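Local coordinates for 49 protein (Murid herpesvirus 4, PDB 6A4V) that interacts with host poly(ADP-ribose) polymerase 1 and facilitates virus replication, probably by way of that interaction, at residues B[96-101]-B[122-127]; B[159-164]-B[223-228]. All coordinates share one frame; numbering follows the deposited sequence.

Contact 1. Residues B[96-101]-B[122-127]; sequences LIIRHL and LSLEAN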
ATOM      1  N   LEU B  96      18.035   9.370  -7.418  1.00 33.33           N
ATOM      2  CA  LEU B  96      18.852   8.689  -6.363  1.00 38.00           C
ATOM      3  C   LEU B  96      20.335   8.622  -6.764  1.00 47.28           C
ATOM      4  O   LEU B  96      21.200   8.644  -5.932  1.00 49.21           O
ATOM      5  CB  LEU B  96      18.290   7.292  -6.126  1.00 33.09           C
ATOM      6  CG  LEU B  96      19.141   6.396  -5.232  1.00 40.67           C
ATOM      7  CD1 LEU B  96      18.303   5.229  -4.729  1.00 36.45           C
ATOM      8  CD2 LEU B  96      20.383   5.872  -5.932  1.00 38.45           C
ATOM      9  N   ILE B  97      20.594   8.489  -8.066  1.00 46.28           N
ATOM     10  CA  ILE B  97      21.898   8.164  -8.560  1.00 45.86           C
ATOM     11  C   ILE B  97      22.700   9.461  -8.520  1.00 46.90           C
ATOM     12  O   ILE B  97      23.825   9.497  -7.954  1.00 46.60           O
ATOM     13  CB  ILE B  97      21.820   7.517  -9.971  1.00 41.11           C
ATOM     14  CG1 ILE B  97      21.666   5.997  -9.886  1.00 36.09           C
ATOM     15  CG2 ILE B  97      23.053   7.880 -10.808  1.00 49.74           C
ATOM     16  CD1 ILE B  97      21.205   5.302 -11.166  1.00 33.01           C
ATOM     17  N   ILE B  98      22.089  10.524  -9.070  1.00 40.29           N
ATOM     18  CA  ILE B  98      22.590  11.844  -8.934  1.00 39.69           C
ATOM     19  C   ILE B  98      23.052  12.129  -7.505  1.00 44.91           C
ATOM     20  O   ILE B  98      23.887  13.043  -7.336  1.00 43.14           O
ATOM     21  CB  ILE B  98      21.563  12.951  -9.242  1.00 36.39           C
ATOM     22  CG1 ILE B  98      21.287  13.041 -10.731  1.00 32.64           C
ATOM     23  CG2 ILE B  98      22.129  14.244  -8.693  1.00 33.47           C
ATOM     24  CD1 ILE B  98      20.125  13.933 -11.131  1.00 35.02           C
ATOM     25  N   ARG B  99      22.344  11.583  -6.512  1.00 48.03           N
ATOM     26  CA  ARG B  99      22.655  11.873  -5.113  1.00 52.34           C
ATOM     27  C   ARG B  99      23.940  11.148  -4.771  1.00 47.54           C
ATOM     28  O   ARG B  99      24.868  11.739  -4.194  1.00 60.39           O
ATOM     29  CB  ARG B  99      21.546  11.470  -4.129  1.00 64.21           C
ATOM     30  CG  ARG B  99      20.849  12.656  -3.468  1.00 70.49           C
ATOM     31  CD  ARG B  99      19.769  12.331  -2.435  1.00 78.91           C
ATOM     32  NE  ARG B  99      18.497  11.866  -2.996  1.00 71.92           N
ATOM     33  CZ  ARG B  99      18.088  10.593  -3.010  1.00 62.09           C
ATOM     34  NH1 ARG B  99      18.771   9.669  -2.357  1.00 52.68           N
ATOM     35  NH2 ARG B  99      16.958  10.252  -3.616  1.00 64.33           N
ATOM     36  N   HIS B 100      23.988   9.865  -5.118  1.00 38.83           N
ATOM     37  CA  HIS B 100      25.200   9.066  -4.932  1.00 44.82           C
ATOM     38  C   HIS B 100      26.429   9.671  -5.618  1.00 56.98           C
ATOM     39  O   HIS B 100      27.534   9.523  -5.118  1.00 58.59           O
ATOM     40  CB  HIS B 100      25.009   7.710  -5.556  1.00 51.16           C
ATOM     41  CG  HIS B 100      25.954   6.756  -4.973  1.00 48.93           C
ATOM     42  ND1 HIS B 100      25.908   6.498  -3.651  1.00 45.71           N
ATOM     43  CD2 HIS B 100      26.935   5.989  -5.506  1.00 55.10           C
ATOM     44  CE1 HIS B 100      26.807   5.569  -3.351  1.00 54.69           C
ATOM     45  NE2 HIS B 100      27.491   5.258  -4.471  1.00 52.88           N
ATOM     46  N   LEU B 101      26.233  10.335  -6.768  1.00 58.09           N
ATOM     47  CA  LEU B 101      27.344  10.949  -7.500  1.00 61.17           C
ATOM     48  C   LEU B 101      27.890  12.138  -6.691  1.00 69.86           C
ATOM     49  O   LEU B 101      29.114  12.244  -6.546  1.00 59.91           O
ATOM     50  CB  LEU B 101      26.929  11.380  -8.918  1.00 58.95           C
ATOM     51  CG  LEU B 101      26.605  10.241  -9.901  1.00 59.07           C
ATOM     52  CD1 LEU B 101      25.877  10.780 -11.126  1.00 58.86           C
ATOM     53  CD2 LEU B 101      27.854   9.479 -10.348  1.00 56.00           C
ATOM     54  N   LEU B 122      25.218  15.474 -15.277  1.00 40.55           N
ATOM     55  CA  LEU B 122      24.519  16.259 -16.336  1.00 45.95           C
ATOM     56  C   LEU B 122      23.657  15.334 -17.204  1.00 52.04           C
ATOM     57  O   LEU B 122      22.646  15.747 -17.769  1.00 53.50           O
ATOM     58  CB  LEU B 122      25.540  16.991 -17.203  1.00 53.73           C
ATOM     59  CG  LEU B 122      26.121  18.272 -16.601  1.00 65.02           C
ATOM     60  CD1 LEU B 122      27.204  18.859 -17.499  1.00 65.09           C
ATOM     61  CD2 LEU B 122      25.032  19.312 -16.335  1.00 61.11           C
ATOM     62  N   SER B 123      24.079  14.072 -17.316  1.00 58.56           N
ATOM     63  CA  SER B 123      23.412  13.132 -18.173  1.00 54.74           C
ATOM     64  C   SER B 123      22.074  12.727 -17.547  1.00 45.57           C
ATOM     65  O   SER B 123      21.056  12.746 -18.214  1.00 42.48           O
ATOM     66  CB  SER B 123      24.298  11.956 -18.447  1.00 57.66           C
ATOM     67  OG  SER B 123      23.629  10.998 -19.258  1.00 52.27           O
ATOM     68  N   LEU B 124      22.088  12.395 -16.257  1.00 39.98           N
ATOM     69  CA  LEU B 124      20.838  12.064 -15.531  1.00 42.11           C
ATOM     70  C   LEU B 124      19.884  13.262 -15.546  1.00 42.88           C
ATOM     71  O   LEU B 124      18.626  13.113 -15.541  1.00 43.16           O
ATOM     72  CB  LEU B 124      21.215  11.709 -14.100  1.00 35.57           C
ATOM     73  CG  LEU B 124      21.984  10.411 -13.955  1.00 33.70           C
ATOM     74  CD1 LEU B 124      23.059  10.492 -12.879  1.00 36.20           C
ATOM     75  CD2 LEU B 124      21.030   9.284 -13.630  1.00 36.66           C
ATOM     76  N   GLU B 125      20.450  14.470 -15.521  1.00 45.33           N
ATOM     77  CA  GLU B 125      19.569  15.670 -15.571  1.00 45.77           C
ATOM     78  C   GLU B 125      18.922  15.790 -16.952  1.00 43.32           C
ATOM     79  O   GLU B 125      17.706  16.100 -17.055  1.00 42.16           O
ATOM     80  CB  GLU B 125      20.313  16.934 -15.170  1.00 53.05           C
ATOM     81  CG  GLU B 125      20.252  17.190 -13.680  1.00 60.94           C
ATOM     82  CD  GLU B 125      21.426  18.015 -13.191  1.00 67.50           C
ATOM     83  OE1 GLU B 125      21.919  18.856 -13.994  1.00 78.63           O
ATOM     84  OE2 GLU B 125      21.867  17.782 -12.041  1.00 62.28           O
ATOM     85  N   ALA B 126      19.674  15.478 -18.014  1.00 44.19           N
ATOM     86  CA  ALA B 126      19.118  15.684 -19.348  1.00 48.70           C
ATOM     87  C   ALA B 126      18.195  14.537 -19.730  1.00 48.84           C
ATOM     88  O   ALA B 126      17.399  14.683 -20.671  1.00 58.97           O
ATOM     89  CB  ALA B 126      20.196  15.832 -20.368  1.00 48.67           C
ATOM     90  N   ASN B 127      18.384  13.387 -19.069  1.00 49.12           N
ATOM     91  CA  ASN B 127      17.622  12.162 -19.368  1.00 51.78           C
ATOM     92  C   ASN B 127      17.502  11.938 -20.883  1.00 52.21           C
ATOM     93  O   ASN B 127      16.407  11.818 -21.427  1.00 44.87           O
ATOM     94  CB  ASN B 127      16.230  12.223 -18.756  1.00 48.26           C
ATOM     95  CG  ASN B 127      15.420  10.974 -18.986  1.00 41.48           C
ATOM     96  OD1 ASN B 127      15.914   9.855 -18.895  1.00 51.43           O
ATOM     97  ND2 ASN B 127      14.146  11.163 -19.229  1.00 41.95           N
TER
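Ile98 and Leu124 mark the closest backbone approach of two nearly antiparallel helical segments, 96-101 and 122-126, whose axes come within 9.8 Å and make an angle of 163°; the CA atoms of Ile98 and Leu124 are 6.8 Å apart. With no hydrogen bond between the segments, side-chain packing accounts for the contact, and one leucine carries most of it. Leu124 CG lies beside its own backbone N and opposite the carbonyl carbon (chi1 -69°), and chi2 (143°) then turns the two methyls to Ile97 and Leu101. That chi2 is displaced from the usual staggered value, which agrees with a side chain pressed on several sides. Leu124 CD1 lies against Ile97 CG2 at 3.3 Å, a spacing tighter than ordinary van der Waals contact, and Ile97 and Leu124 cross at roughly a right angle. The second methyl, Leu124 CD2, shares the same Ile97 CG2 branch at 3.7 Å. From one helical turn further on, Leu101 reaches in tip to tip, its CD1 only 3.3 Å from Leu124 CD1. Ile98 instead slides past Leu124 in the opposite direction, laying CG1 3.6 Å from Leu124 CB. At the more open margin, Ile98 CD1 meets the aliphatic CG of Glu125 at 4.1 Å, crossing it at about a right angle. Leu135 of helix 131-146 also touches Leu124, while Leu117 and Met120 continue the apolar surface around Leu101. Since Arg94 touches Leu124 as well, Leu124 fits among Arg94, Ile97, Ile98 and Leu101, the i, i+3, i+4, i+7 pattern of knobs-into-holes packing, here between the consecutive helices 89-104 and 111-126 of an antiparallel alpha-hairpin.

Contact 2. Residues B[159-164]-B[223-228]; sequences QPVHEW and WVSVFK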
ATOM      1  N   GLN B 159      24.882  -7.524 -23.391  1.00 73.03           N
ATOM      2  CA  GLN B 159      25.262  -8.343 -22.250  1.00 73.70           C
ATOM      3  C   GLN B 159      24.236  -8.172 -21.121  1.00 81.34           C
ATOM      4  O   GLN B 159      23.842  -7.059 -20.760  1.00 77.53           O
ATOM      5  CB  GLN B 159      26.671  -7.950 -21.802  1.00 74.71           C
ATOM      6  CG  GLN B 159      27.168  -8.673 -20.560  1.00 70.39           C
ATOM      7  CD  GLN B 159      28.315  -7.952 -19.895  1.00 70.83           C
ATOM      8  OE1 GLN B 159      28.451  -6.736 -19.997  1.00 81.71           O
ATOM      9  NE2 GLN B 159      29.127  -8.692 -19.159  1.00 69.37           N
ATOM     10  N   PRO B 160      23.732  -9.279 -20.537  1.00 73.64           N
ATOM     11  CA  PRO B 160      22.830  -9.198 -19.390  1.00 71.49           C
ATOM     12  C   PRO B 160      23.412  -8.397 -18.216  1.00 72.38           C
ATOM     13  O   PRO B 160      24.601  -8.455 -17.917  1.00 75.49           O
ATOM     14  CB  PRO B 160      22.596 -10.656 -18.951  1.00 76.33           C
ATOM     15  CG  PRO B 160      22.992 -11.501 -20.157  1.00 79.77           C
ATOM     16  CD  PRO B 160      23.932 -10.659 -21.004  1.00 79.28           C
ATOM     17  N   VAL B 161      22.517  -7.685 -17.540  1.00 63.99           N
ATOM     18  CA  VAL B 161      22.869  -6.663 -16.606  1.00 63.70           C
ATOM     19  C   VAL B 161      23.598  -7.271 -15.409  1.00 53.69           C
ATOM     20  O   VAL B 161      24.557  -6.713 -14.921  1.00 51.56           O
ATOM     21  CB  VAL B 161      21.608  -5.894 -16.194  1.00 61.01           C
ATOM     22  CG1 VAL B 161      21.835  -5.015 -14.984  1.00 64.78           C
ATOM     23  CG2 VAL B 161      21.075  -5.100 -17.375  1.00 63.94           C
ATOM     24  N   HIS B 162      23.122  -8.411 -14.931  1.00 48.95           N
ATOM     25  CA  HIS B 162      23.736  -9.072 -13.797  1.00 52.69           C
ATOM     26  C   HIS B 162      25.200  -9.466 -14.118  1.00 57.32           C
ATOM     27  O   HIS B 162      26.090  -9.288 -13.304  1.00 57.73           O
ATOM     28  CB  HIS B 162      22.859 -10.264 -13.380  1.00 63.56           C
ATOM     29  CG  HIS B 162      22.799 -11.381 -14.371  1.00 58.64           C
ATOM     30  ND1 HIS B 162      22.125 -11.274 -15.576  1.00 70.86           N
ATOM     31  CD2 HIS B 162      23.314 -12.626 -14.336  1.00 52.95           C
ATOM     32  CE1 HIS B 162      22.217 -12.414 -16.232  1.00 66.57           C
ATOM     33  NE2 HIS B 162      22.951 -13.250 -15.496  1.00 61.73           N
ATOM     34  N   GLU B 163      25.457  -9.975 -15.327  1.00 57.91           N
ATOM     35  CA  GLU B 163      26.819 -10.303 -15.740  1.00 63.73           C
ATOM     36  C   GLU B 163      27.717  -9.077 -15.538  1.00 61.01           C
ATOM     37  O   GLU B 163      28.749  -9.175 -14.874  1.00 64.67           O
ATOM     38  CB  GLU B 163      26.841 -10.842 -17.173  1.00 75.10           C
ATOM     39  CG  GLU B 163      26.681 -12.358 -17.237  1.00 74.87           C
ATOM     40  CD  GLU B 163      26.296 -12.908 -18.596  1.00 81.91           C
ATOM     41  OE1 GLU B 163      26.587 -12.227 -19.604  1.00 96.21           O
ATOM     42  OE2 GLU B 163      25.692 -14.008 -18.645  1.00 74.36           O
ATOM     43  N   TRP B 164      27.271  -7.921 -16.051  1.00 57.81           N
ATOM     44  CA  TRP B 164      27.995  -6.641 -15.944  1.00 50.29           C
ATOM     45  C   TRP B 164      28.204  -6.217 -14.491  1.00 60.44           C
ATOM     46  O   TRP B 164      29.267  -5.704 -14.166  1.00 59.36           O
ATOM     47  CB  TRP B 164      27.268  -5.565 -16.757  1.00 54.25           C
ATOM     48  CG  TRP B 164      27.900  -4.210 -16.843  1.00 42.06           C
ATOM     49  CD1 TRP B 164      28.648  -3.748 -17.886  1.00 41.94           C
ATOM     50  CD2 TRP B 164      27.631  -3.056 -16.022  1.00 36.83           C
ATOM     51  NE1 TRP B 164      28.975  -2.429 -17.704  1.00 39.54           N
ATOM     52  CE2 TRP B 164      28.396  -1.986 -16.544  1.00 35.24           C
ATOM     53  CE3 TRP B 164      26.945  -2.844 -14.827  1.00 41.02           C
ATOM     54  CZ2 TRP B 164      28.414  -0.715 -15.967  1.00 35.16           C
ATOM     55  CZ3 TRP B 164      26.960  -1.590 -14.253  1.00 32.99           C
ATOM     56  CH2 TRP B 164      27.666  -0.537 -14.827  1.00 36.43           C
ATOM     57  N   TRP B 223      23.377   0.364  -8.345  1.00 44.42           N
ATOM     58  CA  TRP B 223      22.281   1.224  -8.709  1.00 51.07           C
ATOM     59  C   TRP B 223      22.234   1.514 -10.206  1.00 51.02           C
ATOM     60  O   TRP B 223      21.157   1.750 -10.740  1.00 45.65           O
ATOM     61  CB  TRP B 223      22.268   2.508  -7.894  1.00 50.68           C
ATOM     62  CG  TRP B 223      21.805   2.213  -6.505  1.00 49.60           C
ATOM     63  CD1 TRP B 223      22.560   2.206  -5.373  1.00 53.89           C
ATOM     64  CD2 TRP B 223      20.486   1.838  -6.103  1.00 51.16           C
ATOM     65  NE1 TRP B 223      21.801   1.868  -4.293  1.00 45.87           N
ATOM     66  CE2 TRP B 223      20.515   1.654  -4.707  1.00 55.02           C
ATOM     67  CE3 TRP B 223      19.258   1.744  -6.761  1.00 51.54           C
ATOM     68  CZ2 TRP B 223      19.376   1.302  -3.975  1.00 51.72           C
ATOM     69  CZ3 TRP B 223      18.132   1.429  -6.039  1.00 37.64           C
ATOM     70  CH2 TRP B 223      18.204   1.160  -4.675  1.00 50.93           C
ATOM     71  N   VAL B 224      23.367   1.445 -10.896  1.00 48.89           N
ATOM     72  CA  VAL B 224      23.299   1.622 -12.318  1.00 46.86           C
ATOM     73  C   VAL B 224      22.595   0.384 -12.881  1.00 40.56           C
ATOM     74  O   VAL B 224      21.768   0.483 -13.728  1.00 45.43           O
ATOM     75  CB  VAL B 224      24.691   1.810 -12.959  1.00 48.47           C
ATOM     76  CG1 VAL B 224      24.725   1.315 -14.386  1.00 50.12           C
ATOM     77  CG2 VAL B 224      25.168   3.246 -12.929  1.00 46.18           C
ATOM     78  N   SER B 225      23.006  -0.788 -12.424  1.00 37.19           N
ATOM     79  CA  SER B 225      22.449  -2.020 -12.858  1.00 43.87           C
ATOM     80  C   SER B 225      20.930  -1.996 -12.596  1.00 43.96           C
ATOM     81  O   SER B 225      20.182  -2.307 -13.451  1.00 40.18           O
ATOM     82  CB  SER B 225      23.081  -3.214 -12.189  1.00 42.76           C
ATOM     83  OG  SER B 225      24.506  -3.102 -12.071  1.00 46.04           O
ATOM     84  N   VAL B 226      20.527  -1.672 -11.373  1.00 38.53           N
ATOM     85  CA  VAL B 226      19.140  -1.622 -11.033  1.00 37.99           C
ATOM     86  C   VAL B 226      18.446  -0.622 -11.954  1.00 33.43           C
ATOM     87  O   VAL B 226      17.379  -0.875 -12.456  1.00 37.53           O
ATOM     88  CB  VAL B 226      18.881  -1.238  -9.566  1.00 34.70           C
ATOM     89  CG1 VAL B 226      17.395  -1.003  -9.356  1.00 38.55           C
ATOM     90  CG2 VAL B 226      19.403  -2.274  -8.609  1.00 31.81           C
ATOM     91  N   PHE B 227      19.037   0.536 -12.148  1.00 29.59           N
ATOM     92  CA  PHE B 227      18.372   1.506 -13.028  1.00 33.74           C
ATOM     93  C   PHE B 227      18.109   0.939 -14.433  1.00 34.62           C
ATOM     94  O   PHE B 227      17.120   1.361 -15.130  1.00 36.87           O
ATOM     95  CB  PHE B 227      19.229   2.760 -13.140  1.00 29.21           C
ATOM     96  CG  PHE B 227      18.638   3.855 -13.983  1.00 28.95           C
ATOM     97  CD1 PHE B 227      17.520   4.547 -13.543  1.00 31.21           C
ATOM     98  CD2 PHE B 227      19.253   4.279 -15.141  1.00 34.10           C
ATOM     99  CE1 PHE B 227      16.971   5.545 -14.327  1.00 38.01           C
ATOM    100  CE2 PHE B 227      18.713   5.306 -15.912  1.00 37.05           C
ATOM    101  CZ  PHE B 227      17.568   5.942 -15.500  1.00 34.78           C
ATOM    102  N   LYS B 228      19.054   0.126 -14.938  1.00 37.98           N
ATOM    103  CA  LYS B 228      18.988  -0.341 -16.324  1.00 45.57           C
ATOM    104  C   LYS B 228      17.860  -1.374 -16.368  1.00 43.25           C
ATOM    105  O   LYS B 228      17.030  -1.318 -17.295  1.00 33.80           O
ATOM    106  CB  LYS B 228      20.362  -0.777 -16.861  1.00 50.83           C
ATOM    107  CG  LYS B 228      20.378  -1.812 -17.996  1.00 55.76           C
ATOM    108  CD  LYS B 228      20.408  -1.215 -19.402  1.00 61.07           C
ATOM    109  CE  LYS B 228      20.860  -2.174 -20.491  1.00 68.33           C
ATOM    110  NZ  LYS B 228      22.329  -2.350 -20.543  1.00 67.68           N
TER
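The indole of Trp164 meets segment 223-228 mainly through its six-membered ring, where Ser225 OG lies at the edge, near the ring plane, 3.6 Å from Trp164 CZ3. Also in plane, but from the tryptophan's own segment, Gln159 OE1 comes to 3.7 Å from Trp164 CD1 on the pyrrole side. Val224 approaches at an intermediate slant, belonging neither to face nor edge, and puts CG1 3.5 Å from Trp164 CH2. Tyr155 and Phe168 are both edge-to-face with the indole, so aromatic neighbours add to its enclosure. The hydroxyl of Ser225 has its polar partner within its own helix, a hydrogen bond with Val221 O, and its approach to the indole is therefore best read as packing. Swinging the indole across is the work of chi1 (-176°), which sets Trp164 CG opposite the backbone N. In the fold, this is the first turn of helix 161-168, with Pro160 at the N-cap position, laid against the middle of the long helix 213-235. The backbones come nearest at Val161 and Ser225, whose CA atoms are 6.0 Å apart. One turn before the indole, Val161 divides its two methyls between two residues: CG1 rests 3.5 Å from Ser225 O and close to Ser225 CB, while CG2 presses on Lys228 CG at 3.4 Å, tighter than usual for two carbons. Chi1 of Lys228 (154°) places that CG against the valine, opposite the lysine's backbone N. Beyond it the chain bends at chi2 (93°) and again at chi4 on its way to NZ, which makes a weak hydrogen bond with Lys157 O. Leu184 of helix 173-184 touches Ser225 too, and Thr139 of helix 131-146 packs on Val224.

In the fold
The two contacts follow one another along the chain: contact 1 joins helices 89-104 and 111-126 before contact 2 brings helix 161-168 onto helix 213-235. Their centres are about 17 Å apart, on the same side of the chain's centre, and all four segments belong to the BRRF1-like part of the protein. They meet directly where helix 89-104 packs on helix 213-235, with Ile97 CD1 3.6 Å from Trp223 O. Helix 213-235 is therefore covered by both an early helix and a later one, tying the hairpin of contact 1 into an all-helical bundle. Arg99, within segment 96-101, forms a salt bridge with Glu300 of the second subunit, so the helix that carries contact 1 also takes part in the subunit interface.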